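Local atomic coordinates of transcriptional protein SWT1 (Saccharomyces cerevisiae, PDB entry 4PQZ), a protein that takes part in transcription, probably as an activator, and has RNA endonuclease activity, represented here by its C-terminal HEPN-like domain only. Residues K60-D65 and Y87-S92; T78-S83 and V114-P119. One frame throughout, in Å; residues are numbered along the deposited sequence.

Overall arrangement
Both contacts lie in the all-helical C-terminal domain of the yeast protein, a HEPN-like fold, and their centres are about 21 Å apart. They share helix 79-88: contact 2 holds its first turn, whereas contact 1 involves Phe89, just after its end, and Ser92 of helix 90-97. Along the chain the segments alternate, 60-65, 78-83, 87-92 and 114-119, so the two contacts cross in sequence. Contact 1 is a surface contact about 17 Å from the centre of the chain, at the C-terminal end of helix 35-62; contact 2 is partly buried, about 9 Å from that centre. They place the start of helix 79-88 and the junction after it against different parts of the domain.

Contact 1 (K60-D65 and Y87-S92); sequences KEYGED and YLFWVS
Tyr62 and Phe89 meet obliquely, CE2 against CE1, and Ser92 joins them at the phenol oxygen. Tyr62, the residue with the most surface buried here, brings CE2 to 3.7 Å from CE1 of Phe89. The ring centroids lie 5.7 Å apart and the planes make an angle of 56°, an oblique aromatic pair. Both rings leave their backbones in the same way, with CG anti to the carbonyl carbon (chi1 -66° for Tyr62, -70° for Phe89), and both CB atoms point at the opposing segment, which brings the rings together between helix 35-62 and the 89-90 junction. The phenol reaches past Phe89 to the first turn of the next helix, where Tyr62 OH stands 3.6 Å from Ser92 CB and 3.8 Å from Ser92 OG. This is van der Waals contact, and no hydrogen bond links the two segments. Glu61 lies at the margin: its chain bends at chi2, and CG sits 3.6 Å above one face of the Tyr62 ring, offset toward the rim, while OE2 comes no nearer than 4.1 Å to the Ser92 carbonyl O. Ile69 from the following loop touches both aromatic rings, and Val93 of helix 90-97 touches Glu61 and Tyr62, which extends the apolar patch beyond the pair. Each ring stands at a break in the helical path. Tyr62 ends helix 35-62, and Gly63 then turns off with positive phi; Asp65 N bonds back to Tyr62 O at 2.9 Å. Phe89 leaves helix 79-88 and also occupies the N-cap position of helix 90-97. The contact is thus aromatic packing between a helix end and a helix-helix junction at the surface of the HEPN-like helical domain.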
# COMPACT_ATOMS: atom_id res chain seq x y z
N LYS A 60 16.76 -0.90 2.34
CA LYS A 60 17.35 -1.37 3.59
C LYS A 60 17.89 -2.81 3.51
O LYS A 60 18.97 -3.11 4.04
CB LYS A 60 16.37 -1.22 4.77
CG LYS A 60 16.97 -1.63 6.11
CD LYS A 60 16.26 -0.97 7.28
CE LYS A 60 16.99 -1.27 8.59
NZ LYS A 60 18.47 -1.07 8.45
N GLU A 61 17.15 -3.69 2.84
CA GLU A 61 17.66 -5.03 2.56
C GLU A 61 18.91 -5.03 1.64
O GLU A 61 19.89 -5.73 1.93
CB GLU A 61 16.57 -5.90 1.95
CG GLU A 61 16.92 -7.38 1.86
CD GLU A 61 16.98 -8.06 3.22
OE1 GLU A 61 16.64 -7.41 4.24
OE2 GLU A 61 17.38 -9.25 3.27
N TYR A 62 18.88 -4.25 0.57
CA TYR A 62 19.84 -4.41 -0.54
C TYR A 62 20.86 -3.27 -0.72
O TYR A 62 21.94 -3.49 -1.29
CB TYR A 62 19.09 -4.70 -1.85
CG TYR A 62 18.39 -6.04 -1.80
CD1 TYR A 62 19.14 -7.21 -1.74
CD2 TYR A 62 17.00 -6.15 -1.77
CE1 TYR A 62 18.56 -8.44 -1.67
CE2 TYR A 62 16.39 -7.41 -1.71
CZ TYR A 62 17.19 -8.55 -1.66
OH TYR A 62 16.66 -9.81 -1.59
N GLY A 63 20.51 -2.08 -0.23
CA GLY A 63 21.43 -0.95 -0.24
C GLY A 63 21.94 -0.56 -1.61
O GLY A 63 21.16 -0.21 -2.50
N GLU A 64 23.25 -0.63 -1.78
CA GLU A 64 23.92 -0.42 -3.06
C GLU A 64 23.41 -1.35 -4.16
O GLU A 64 23.36 -0.99 -5.35
CB GLU A 64 25.42 -0.65 -2.90
CG GLU A 64 26.23 0.57 -2.55
CD GLU A 64 27.70 0.37 -2.88
OE1 GLU A 64 28.20 -0.76 -2.69
OE2 GLU A 64 28.36 1.33 -3.35
N ASP A 65 23.06 -2.57 -3.78
CA ASP A 65 22.83 -3.62 -4.77
C ASP A 65 21.42 -3.60 -5.37
O ASP A 65 20.98 -4.61 -5.90
CB ASP A 65 23.19 -5.00 -4.20
CG ASP A 65 24.65 -5.09 -3.75
OD1 ASP A 65 24.98 -5.89 -2.85
OD2 ASP A 65 25.48 -4.34 -4.31
N TYR A 87 5.37 -9.66 -4.37
CA TYR A 87 5.47 -11.01 -4.96
C TYR A 87 6.92 -11.51 -5.23
O TYR A 87 7.31 -12.60 -4.79
CB TYR A 87 4.69 -11.07 -6.28
CG TYR A 87 4.50 -12.47 -6.79
CD1 TYR A 87 3.43 -13.26 -6.34
CD2 TYR A 87 5.39 -13.03 -7.72
CE1 TYR A 87 3.25 -14.57 -6.80
CE2 TYR A 87 5.21 -14.34 -8.19
CZ TYR A 87 4.15 -15.10 -7.73
OH TYR A 87 3.97 -16.39 -8.19
N LEU A 88 7.71 -10.73 -5.95
CA LEU A 88 9.07 -11.16 -6.34
C LEU A 88 10.01 -11.30 -5.15
O LEU A 88 10.89 -12.15 -5.16
CB LEU A 88 9.71 -10.18 -7.32
CG LEU A 88 9.19 -10.21 -8.75
CD1 LEU A 88 9.92 -9.14 -9.55
CD2 LEU A 88 9.41 -11.60 -9.35
N PHE A 89 9.80 -10.46 -4.14
CA PHE A 89 10.69 -10.41 -2.99
C PHE A 89 10.05 -11.01 -1.75
O PHE A 89 10.49 -10.73 -0.63
CB PHE A 89 11.18 -8.97 -2.74
CG PHE A 89 12.14 -8.48 -3.79
CD1 PHE A 89 13.49 -8.81 -3.72
CD2 PHE A 89 11.70 -7.72 -4.86
CE1 PHE A 89 14.39 -8.38 -4.70
CE2 PHE A 89 12.60 -7.30 -5.85
CZ PHE A 89 13.94 -7.63 -5.76
N TRP A 90 9.04 -11.85 -1.95
CA TRP A 90 8.26 -12.41 -0.84
C TRP A 90 9.11 -13.22 0.13
O TRP A 90 9.16 -12.93 1.34
CB TRP A 90 7.10 -13.26 -1.37
CG TRP A 90 6.20 -13.83 -0.27
CD1 TRP A 90 6.19 -15.12 0.22
CD2 TRP A 90 5.19 -13.13 0.47
NE1 TRP A 90 5.24 -15.26 1.20
CE2 TRP A 90 4.61 -14.06 1.37
CE3 TRP A 90 4.72 -11.81 0.45
CZ2 TRP A 90 3.59 -13.70 2.26
CZ3 TRP A 90 3.70 -11.47 1.31
CH2 TRP A 90 3.15 -12.40 2.21
N VAL A 91 9.76 -14.24 -0.39
CA VAL A 91 10.56 -15.15 0.42
C VAL A 91 11.73 -14.43 1.09
O VAL A 91 12.03 -14.68 2.26
CB VAL A 91 11.05 -16.33 -0.45
CG1 VAL A 91 12.07 -17.19 0.29
CG2 VAL A 91 9.84 -17.17 -0.94
N SER A 92 12.38 -13.52 0.36
CA SER A 92 13.56 -12.82 0.85
C SER A 92 13.25 -11.71 1.85
O SER A 92 13.96 -11.55 2.87
CB SER A 92 14.34 -12.20 -0.32
OG SER A 92 14.92 -13.20 -1.15

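Contact 2 (T78-S83 and V114-P119)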
# COMPACT_ATOMS: atom_id res chain seq x y z
N THR A 78 2.80 2.18 -10.37
CA THR A 78 1.46 1.63 -10.22
C THR A 78 1.36 0.73 -9.01
O THR A 78 2.37 0.27 -8.46
CB THR A 78 1.01 0.85 -11.48
OG1 THR A 78 1.75 -0.38 -11.59
CG2 THR A 78 1.21 1.67 -12.74
N ILE A 79 0.13 0.47 -8.58
CA ILE A 79 -0.10 -0.46 -7.49
C ILE A 79 0.27 -1.86 -7.96
O ILE A 79 0.75 -2.68 -7.18
CB ILE A 79 -1.55 -0.34 -6.98
CG1 ILE A 79 -1.70 0.99 -6.24
CG2 ILE A 79 -1.94 -1.52 -6.08
CD1 ILE A 79 -3.13 1.33 -5.83
N GLU A 80 0.08 -2.11 -9.26
CA GLU A 80 0.50 -3.37 -9.87
C GLU A 80 2.01 -3.63 -9.80
O GLU A 80 2.42 -4.75 -9.51
CB GLU A 80 0.01 -3.47 -11.33
CG GLU A 80 0.38 -4.79 -12.00
CD GLU A 80 -0.77 -5.37 -12.82
OE1 GLU A 80 -1.40 -4.61 -13.58
OE2 GLU A 80 -1.03 -6.59 -12.68
N ASN A 81 2.83 -2.61 -10.07
CA ASN A 81 4.27 -2.69 -9.85
C ASN A 81 4.64 -3.04 -8.42
O ASN A 81 5.47 -3.91 -8.17
CB ASN A 81 4.95 -1.37 -10.21
CG ASN A 81 4.88 -1.05 -11.67
OD1 ASN A 81 4.80 -1.95 -12.52
ND2 ASN A 81 4.93 0.24 -12.00
N ALA A 82 4.01 -2.34 -7.47
CA ALA A 82 4.24 -2.58 -6.05
C ALA A 82 3.92 -4.02 -5.67
O ALA A 82 4.73 -4.70 -5.03
CB ALA A 82 3.41 -1.61 -5.23
N SER A 83 2.74 -4.48 -6.07
CA SER A 83 2.31 -5.85 -5.83
C SER A 83 3.30 -6.87 -6.38
O SER A 83 3.70 -7.82 -5.70
CB SER A 83 0.94 -6.09 -6.47
OG SER A 83 0.54 -7.42 -6.28
N VAL A 114 -10.31 -3.97 -8.01
CA VAL A 114 -10.82 -3.05 -6.98
C VAL A 114 -9.69 -2.52 -6.09
O VAL A 114 -9.74 -1.40 -5.57
CB VAL A 114 -11.93 -3.69 -6.10
CG1 VAL A 114 -11.38 -4.84 -5.27
CG2 VAL A 114 -12.57 -2.63 -5.20
N LEU A 115 -8.65 -3.34 -5.94
CA LEU A 115 -7.50 -3.03 -5.12
C LEU A 115 -6.39 -2.33 -5.92
O LEU A 115 -5.47 -1.76 -5.33
CB LEU A 115 -6.98 -4.31 -4.46
CG LEU A 115 -7.99 -5.01 -3.55
CD1 LEU A 115 -7.45 -6.32 -2.95
CD2 LEU A 115 -8.47 -4.06 -2.45
N LYS A 116 -6.49 -2.36 -7.25
CA LYS A 116 -5.41 -1.86 -8.13
C LYS A 116 -5.69 -0.51 -8.78
O LYS A 116 -4.82 0.03 -9.46
CB LYS A 116 -5.11 -2.86 -9.25
CG LYS A 116 -4.49 -4.14 -8.78
CD LYS A 116 -3.91 -4.96 -9.94
CE LYS A 116 -4.96 -5.37 -10.95
NZ LYS A 116 -4.70 -6.74 -11.49
N SER A 117 -6.89 0.03 -8.58
CA SER A 117 -7.29 1.23 -9.31
C SER A 117 -8.15 2.18 -8.48
O SER A 117 -8.54 1.86 -7.35
CB SER A 117 -8.00 0.86 -10.63
OG SER A 117 -9.00 -0.14 -10.44
N LYS A 118 -8.43 3.35 -9.05
CA LYS A 118 -9.19 4.38 -8.37
C LYS A 118 -10.64 3.96 -8.19
O LYS A 118 -11.32 3.63 -9.16
CB LYS A 118 -9.14 5.70 -9.14
CG LYS A 118 -9.59 6.90 -8.30
CD LYS A 118 -9.68 8.18 -9.12
CE LYS A 118 -11.13 8.49 -9.49
NZ LYS A 118 -11.41 9.96 -9.45
N PRO A 119 -11.12 3.96 -6.93
CA PRO A 119 -12.50 3.60 -6.61
C PRO A 119 -13.54 4.49 -7.31
O PRO A 119 -13.43 5.72 -7.28
CB PRO A 119 -12.56 3.79 -5.10
CG PRO A 119 -11.18 3.56 -4.64
CD PRO A 119 -10.32 4.17 -5.70
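Ile79 presents its CG2 methyl to the backbone of Leu115 and Lys116, lying 3.6 Å from Leu115 O and 4.0 Å from Lys116 CA. CG2 is anti to the backbone N of Ile79, while CG1 takes the other branch (chi1 -71°) and carries CD1 to 3.9 Å from the same Leu115 O. Both methyls thus face one carbonyl oxygen, which also accepts a hydrogen bond from Trp132 NE1. The main chains come close here, with the CA atoms of Ile79 and Lys116 5.5 Å apart. Beside this van der Waals contact of methyl and main chain, Glu80 and Lys116 run at a slant to each other. Glu80 starts with CG anti to its N (chi1 -178°) and bends at chi2, bringing OE2 to 3.9 Å from Lys116 NZ, a long salt bridge that is probably weak. The Lys116 chain bends at chi3 and chi4, and its ammonium group is also hydrogen-bonded to Leu111 O, so Glu80 is its secondary partner. Thr78 caps the start of helix 79-88: its OG1 accepts from Asn81 N at 2.9 Å, nearly straight at 164°, and so secures the turn that carries Ile79 and Glu80. The side chain of Ile79 also touches Phe43 and Lys47 of helix 35-62 and Phe128 and Trp132 of helix 122-139, so it packs among those two long helices and the weakly bonded helix 113-116.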